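Local coordinates for 2-hydroxyethylphosphonate dioxygenase (Streptomyces viridochromogenes, PDB 4YAR), which catalyses the iron-dependent, oxygen-consuming cleavage of 2-hydroxyethylphosphonate to hydroxymethylphosphonate and formate in the biosynthesis of the antibiotic phosphinothricin tripeptide, at residues A[164-176]-A[326-340]. The protein carries 1 engineered substitution. Numbering follows the deposited sequence.
Sequences GGDRWITGDSYVH and ASAAHLPDLVGSFLR. Engineered in segment 164-176: His176 (natural residue Glu). With NA (sodium ion), chain L.
Phe338 projects from strand 335-340 as the main bump of this contact and fills a hollow formed by the backbone of residues 168-171. Its ring lies with one face on Ile169, whose CA sits 4.0 Å from the Phe338 ring centroid, 11° off the normal, a CH-pi contact extended by Ile169 CG2 over the same ring. Trp168 O approaches Phe338 CD1 obliquely at 3.2 Å, and Thr170 OG1, hydrogen-bonded to Asn137 O, borders Phe338 CE1. Val136 of strand 133-140 and Leu403 of strand 400-407 also touch Phe338. Trp168 is a flat slab wedged beside the strand. With its CG set between backbone N and carbonyl carbon (chi1 68°), the indole meets the Phe338 carbonyl at its edge, Ile169 CG1 on one face and the Arg340 chain on the other. Arg340 CD stands 4.0 Å from the centroid of the five-membered ring of Trp168, a CH-pi contact, and the guanidinium plane is tilted 30° from the indole. Farther along, Ala326 presses CB against Tyr174 CA at 3.5 Å, while Ala326 N donates a hydrogen bond to Ser173 OG (2.9 Å). Val175 is the bump offered by the other segment: CG2 faces the methyls of Ala326 and Ala328, and CG1 reaches Leu331 CD1 at 3.8 Å, with Leu334 CD2 slightly more distant. Loop 166-171 thus lies against strand 335-340, and strand 173-176, outermost in its sheet within this chain, packs on loop 326-334, tying together two antiparallel sheets of this cupin-fold enzyme.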
loop_
_atom_site.group_PDB
_atom_site.type_symbol
_atom_site.label_atom_id
_atom_site.label_comp_id
_atom_site.label_asym_id
_atom_site.label_seq_id
_atom_site.Cartn_x
_atom_site.Cartn_y
_atom_site.Cartn_z
ATOM N N GLY A 164 -18.183 -25.112 4.456
ATOM C CA GLY A 164 -18.032 -26.373 3.699
ATOM C C GLY A 164 -16.671 -26.913 3.908
ATOM O O GLY A 164 -16.032 -26.621 4.878
ATOM N N GLY A 165 -16.205 -27.697 2.960
ATOM C CA GLY A 165 -14.822 -28.031 2.900
ATOM C C GLY A 165 -14.050 -26.874 2.205
ATOM O O GLY A 165 -14.601 -25.809 1.702
ATOM N N ASP A 166 -12.760 -27.065 2.120
ATOM C CA ASP A 166 -11.900 -26.091 1.462
ATOM C C ASP A 166 -11.889 -24.861 2.319
ATOM O O ASP A 166 -12.014 -23.769 1.772
ATOM C CB ASP A 166 -12.446 -25.665 0.088
ATOM C CG ASP A 166 -12.525 -26.771 -0.908
ATOM O OD1 ASP A 166 -11.695 -27.716 -0.832
ATOM O OD2 ASP A 166 -13.406 -26.657 -1.818
ATOM N N ARG A 167 -11.720 -25.042 3.636
ATOM C CA ARG A 167 -11.744 -23.997 4.585
ATOM C C ARG A 167 -10.470 -23.159 4.543
ATOM O O ARG A 167 -10.378 -22.145 5.223
ATOM C CB ARG A 167 -11.922 -24.562 5.985
ATOM C CG ARG A 167 -13.193 -25.387 6.150
ATOM C CD ARG A 167 -14.435 -24.560 6.455
ATOM N NE ARG A 167 -14.591 -24.315 7.889
ATOM C CZ ARG A 167 -15.631 -24.630 8.665
ATOM N NH1 ARG A 167 -16.719 -25.245 8.226
ATOM N NH2 ARG A 167 -15.579 -24.290 9.934
ATOM N N TRP A 168 -9.475 -23.588 3.772
ATOM C CA TRP A 168 -8.362 -22.701 3.477
ATOM C C TRP A 168 -8.852 -21.389 2.804
ATOM O O TRP A 168 -8.187 -20.339 2.858
ATOM C CB TRP A 168 -7.305 -23.436 2.688
ATOM C CG TRP A 168 -7.626 -23.838 1.327
ATOM C CD1 TRP A 168 -8.325 -24.928 0.953
ATOM C CD2 TRP A 168 -7.198 -23.182 0.109
ATOM N NE1 TRP A 168 -8.392 -25.000 -0.447
ATOM C CE2 TRP A 168 -7.693 -23.943 -0.981
ATOM C CE3 TRP A 168 -6.448 -22.042 -0.160
ATOM C CZ2 TRP A 168 -7.500 -23.576 -2.291
ATOM C CZ3 TRP A 168 -6.188 -21.709 -1.485
ATOM C CH2 TRP A 168 -6.711 -22.480 -2.542
ATOM N N ILE A 169 -9.995 -21.460 2.139
ATOM C CA ILE A 169 -10.717 -20.246 1.723
ATOM C C ILE A 169 -11.673 -19.977 2.828
ATOM O O ILE A 169 -12.660 -20.735 3.050
ATOM C CB ILE A 169 -11.435 -20.438 0.361
ATOM C CG1 ILE A 169 -10.427 -20.824 -0.738
ATOM C CG2 ILE A 169 -12.362 -19.241 0.072
ATOM C CD1 ILE A 169 -10.966 -21.339 -2.068
ATOM N N THR A 170 -11.355 -18.987 3.642
ATOM C CA THR A 170 -11.969 -18.854 4.935
ATOM C C THR A 170 -13.395 -18.261 4.867
ATOM O O THR A 170 -14.275 -18.575 5.715
ATOM C CB THR A 170 -11.103 -18.010 5.901
ATOM O OG1 THR A 170 -11.032 -16.630 5.456
ATOM C CG2 THR A 170 -9.712 -18.585 6.007
ATOM N N GLY A 171 -13.635 -17.417 3.868
ATOM C CA GLY A 171 -14.850 -16.600 3.800
ATOM C C GLY A 171 -14.847 -15.560 2.687
ATOM O O GLY A 171 -13.915 -15.467 1.937
ATOM N N ASP A 172 -15.924 -14.830 2.616
ATOM C CA ASP A 172 -16.065 -13.730 1.682
ATOM C C ASP A 172 -15.017 -12.656 2.002
ATOM O O ASP A 172 -14.581 -12.482 3.196
ATOM C CB ASP A 172 -17.470 -13.091 1.806
ATOM C CG ASP A 172 -18.648 -13.942 1.267
ATOM O OD1 ASP A 172 -18.503 -14.964 0.575
ATOM O OD2 ASP A 172 -19.814 -13.590 1.618
ATOM N N SER A 173 -14.684 -11.852 0.987
ATOM C CA SER A 173 -13.820 -10.704 1.174
ATOM C C SER A 173 -14.302 -9.548 0.363
ATOM O O SER A 173 -15.013 -9.747 -0.608
ATOM C CB SER A 173 -12.345 -11.033 0.820
ATOM O OG SER A 173 -12.258 -11.521 -0.508
ATOM N N TYR A 174 -13.928 -8.356 0.755
ATOM C CA TYR A 174 -14.191 -7.183 -0.030
ATOM C C TYR A 174 -13.185 -6.059 0.260
ATOM O O TYR A 174 -12.504 -6.030 1.320
ATOM C CB TYR A 174 -15.627 -6.671 0.191
ATOM C CG TYR A 174 -15.818 -5.894 1.484
ATOM C CD1 TYR A 174 -15.768 -6.496 2.738
ATOM C CD2 TYR A 174 -16.074 -4.513 1.430
ATOM C CE1 TYR A 174 -15.929 -5.758 3.894
ATOM C CE2 TYR A 174 -16.258 -3.781 2.571
ATOM C CZ TYR A 174 -16.205 -4.388 3.803
ATOM O OH TYR A 174 -16.352 -3.579 4.919
ATOM N N VAL A 175 -13.204 -5.066 -0.625
ATOM C CA VAL A 175 -12.384 -3.896 -0.464
ATOM C C VAL A 175 -13.277 -2.767 -0.051
ATOM O O VAL A 175 -14.227 -2.408 -0.762
ATOM C CB VAL A 175 -11.677 -3.465 -1.716
ATOM C CG1 VAL A 175 -10.923 -2.161 -1.403
ATOM C CG2 VAL A 175 -10.737 -4.562 -2.147
ATOM N N HIS A 176 -12.843 -2.174 1.054
ATOM C CA HIS A 176 -13.509 -1.094 1.707
ATOM C C HIS A 176 -12.959 0.166 1.050
ATOM O O HIS A 176 -11.729 0.346 0.844
ATOM C CB HIS A 176 -13.266 -1.178 3.230
ATOM C CG HIS A 176 -14.002 -0.154 4.019
ATOM N ND1 HIS A 176 -15.362 0.051 3.900
ATOM C CD2 HIS A 176 -13.562 0.740 4.935
ATOM C CE1 HIS A 176 -15.721 1.032 4.709
ATOM N NE2 HIS A 176 -14.651 1.441 5.371
ATOM N N ALA A 326 -10.666 -10.469 -2.640
ATOM C CA ALA A 326 -11.081 -9.279 -3.349
ATOM C C ALA A 326 -9.929 -8.361 -3.801
ATOM O O ALA A 326 -8.917 -8.188 -3.095
ATOM C CB ALA A 326 -12.075 -8.550 -2.521
ATOM N N SER A 327 -10.130 -7.698 -4.951
ATOM C CA SER A 327 -9.161 -6.723 -5.491
ATOM C C SER A 327 -9.905 -5.561 -6.159
ATOM O O SER A 327 -11.105 -5.652 -6.449
ATOM C CB SER A 327 -8.198 -7.347 -6.503
ATOM O OG SER A 327 -8.870 -7.897 -7.621
ATOM N N ALA A 328 -9.155 -4.504 -6.447
ATOM C CA ALA A 328 -9.723 -3.344 -7.062
ATOM C C ALA A 328 -8.686 -2.758 -7.983
ATOM O O ALA A 328 -7.606 -2.469 -7.538
ATOM C CB ALA A 328 -10.115 -2.343 -6.003
ATOM N N ALA A 329 -8.979 -2.630 -9.281
ATOM C CA ALA A 329 -8.006 -2.004 -10.220
ATOM C C ALA A 329 -7.656 -0.555 -9.924
ATOM O O ALA A 329 -6.576 -0.112 -10.307
ATOM C CB ALA A 329 -8.498 -2.139 -11.662
ATOM N N HIS A 330 -8.480 0.143 -9.140
ATOM C CA HIS A 330 -8.113 1.485 -8.649
ATOM C C HIS A 330 -7.188 1.457 -7.499
ATOM O O HIS A 330 -6.770 2.543 -7.091
ATOM C CB HIS A 330 -9.361 2.254 -8.184
ATOM C CG HIS A 330 -10.435 2.305 -9.206
ATOM N ND1 HIS A 330 -11.273 1.215 -9.414
ATOM C CD2 HIS A 330 -10.865 3.281 -10.045
ATOM C CE1 HIS A 330 -12.095 1.473 -10.393
ATOM N NE2 HIS A 330 -11.918 2.745 -10.761
ATOM N N LEU A 331 -6.861 0.250 -6.973
ATOM C CA LEU A 331 -5.997 0.147 -5.818
ATOM C C LEU A 331 -4.991 -0.955 -6.163
ATOM O O LEU A 331 -4.963 -2.024 -5.505
ATOM C CB LEU A 331 -6.782 -0.201 -4.530
ATOM C CG LEU A 331 -7.694 0.930 -4.035
ATOM C CD1 LEU A 331 -8.720 0.444 -3.020
ATOM C CD2 LEU A 331 -6.871 2.100 -3.521
ATOM N N PRO A 332 -4.103 -0.688 -7.145
ATOM C CA PRO A 332 -3.142 -1.711 -7.575
ATOM C C PRO A 332 -2.132 -2.188 -6.563
ATOM O O PRO A 332 -1.522 -3.255 -6.771
ATOM C CB PRO A 332 -2.393 -1.042 -8.718
ATOM C CG PRO A 332 -3.232 0.121 -9.111
ATOM C CD PRO A 332 -3.955 0.549 -7.902
ATOM N N ASP A 333 -1.864 -1.421 -5.532
ATOM C CA ASP A 333 -0.844 -1.807 -4.546
ATOM C C ASP A 333 -1.396 -2.632 -3.342
ATOM O O ASP A 333 -0.614 -2.974 -2.465
ATOM C CB ASP A 333 -0.191 -0.592 -3.979
ATOM C CG ASP A 333 0.557 0.269 -5.048
ATOM O OD1 ASP A 333 0.913 -0.223 -6.107
ATOM O OD2 ASP A 333 0.765 1.466 -4.785
ATOM N N LEU A 334 -2.701 -2.914 -3.334
ATOM C CA LEU A 334 -3.405 -3.716 -2.303
ATOM C C LEU A 334 -3.773 -5.110 -2.828
ATOM O O LEU A 334 -4.506 -5.257 -3.815
ATOM C CB LEU A 334 -4.637 -2.931 -1.861
ATOM C CG LEU A 334 -5.580 -3.525 -0.808
ATOM C CD1 LEU A 334 -4.778 -3.851 0.442
ATOM C CD2 LEU A 334 -6.711 -2.541 -0.468
ATOM N N VAL A 335 -3.229 -6.170 -2.228
ATOM C CA VAL A 335 -3.437 -7.468 -2.819
ATOM C C VAL A 335 -3.745 -8.406 -1.663
ATOM O O VAL A 335 -3.211 -8.225 -0.517
ATOM C CB VAL A 335 -2.167 -7.976 -3.584
ATOM C CG1 VAL A 335 -2.337 -9.384 -4.010
ATOM C CG2 VAL A 335 -1.852 -7.127 -4.833
ATOM N N GLY A 336 -4.533 -9.424 -1.957
ATOM C CA GLY A 336 -4.825 -10.517 -0.954
ATOM C C GLY A 336 -5.017 -11.830 -1.598
ATOM O O GLY A 336 -5.761 -11.913 -2.575
ATOM N N SER A 337 -4.385 -12.883 -1.035
ATOM C CA SER A 337 -4.518 -14.266 -1.567
ATOM C C SER A 337 -4.622 -15.271 -0.408
ATOM O O SER A 337 -4.061 -15.036 0.656
ATOM C CB SER A 337 -3.276 -14.626 -2.433
ATOM O OG SER A 337 -3.091 -13.686 -3.493
ATOM N N PHE A 338 -5.370 -16.343 -0.617
ATOM C CA PHE A 338 -5.324 -17.537 0.260
ATOM C C PHE A 338 -4.291 -18.483 -0.346
ATOM O O PHE A 338 -4.332 -18.720 -1.563
ATOM C CB PHE A 338 -6.647 -18.254 0.338
ATOM C CG PHE A 338 -7.840 -17.429 0.723
ATOM C CD1 PHE A 338 -8.200 -17.259 2.070
ATOM C CD2 PHE A 338 -8.680 -16.910 -0.239
ATOM C CE1 PHE A 338 -9.334 -16.512 2.403
ATOM C CE2 PHE A 338 -9.893 -16.250 0.105
ATOM C CZ PHE A 338 -10.157 -16.000 1.446
ATOM N N LEU A 339 -3.378 -18.977 0.460
ATOM C CA LEU A 339 -2.353 -19.955 0.020
ATOM C C LEU A 339 -2.397 -21.282 0.810
ATOM O O LEU A 339 -2.260 -21.313 2.015
ATOM C CB LEU A 339 -0.968 -19.419 0.128
ATOM C CG LEU A 339 -0.553 -18.202 -0.666
ATOM C CD1 LEU A 339 0.904 -17.940 -0.448
ATOM C CD2 LEU A 339 -0.795 -18.443 -2.175
ATOM N N ARG A 340 -2.559 -22.361 0.075
ATOM C CA ARG A 340 -2.399 -23.717 0.623
ATOM C C ARG A 340 -0.959 -24.242 0.410
ATOM O O ARG A 340 -0.470 -24.207 -0.703
ATOM C CB ARG A 340 -3.428 -24.591 -0.084
ATOM C CG ARG A 340 -3.919 -25.773 0.685
ATOM C CD ARG A 340 -4.719 -26.663 -0.231
ATOM N NE ARG A 340 -5.859 -27.232 0.464
ATOM C CZ ARG A 340 -6.607 -28.241 0.003
ATOM N NH1 ARG A 340 -6.338 -28.803 -1.181
ATOM N NH2 ARG A 340 -7.635 -28.688 0.729
HETATM NA NA NA L . -13.188 0.964 -8.008
HETATM O O HOH W 1 -11.681 1.245 -5.870
HETATM O O HOH W 2 -14.726 0.644 -9.246
HETATM O O HOH W 3 -11.975 0.853 -7.244
HETATM O O HOH W 4 -11.629 -0.921 -8.896
#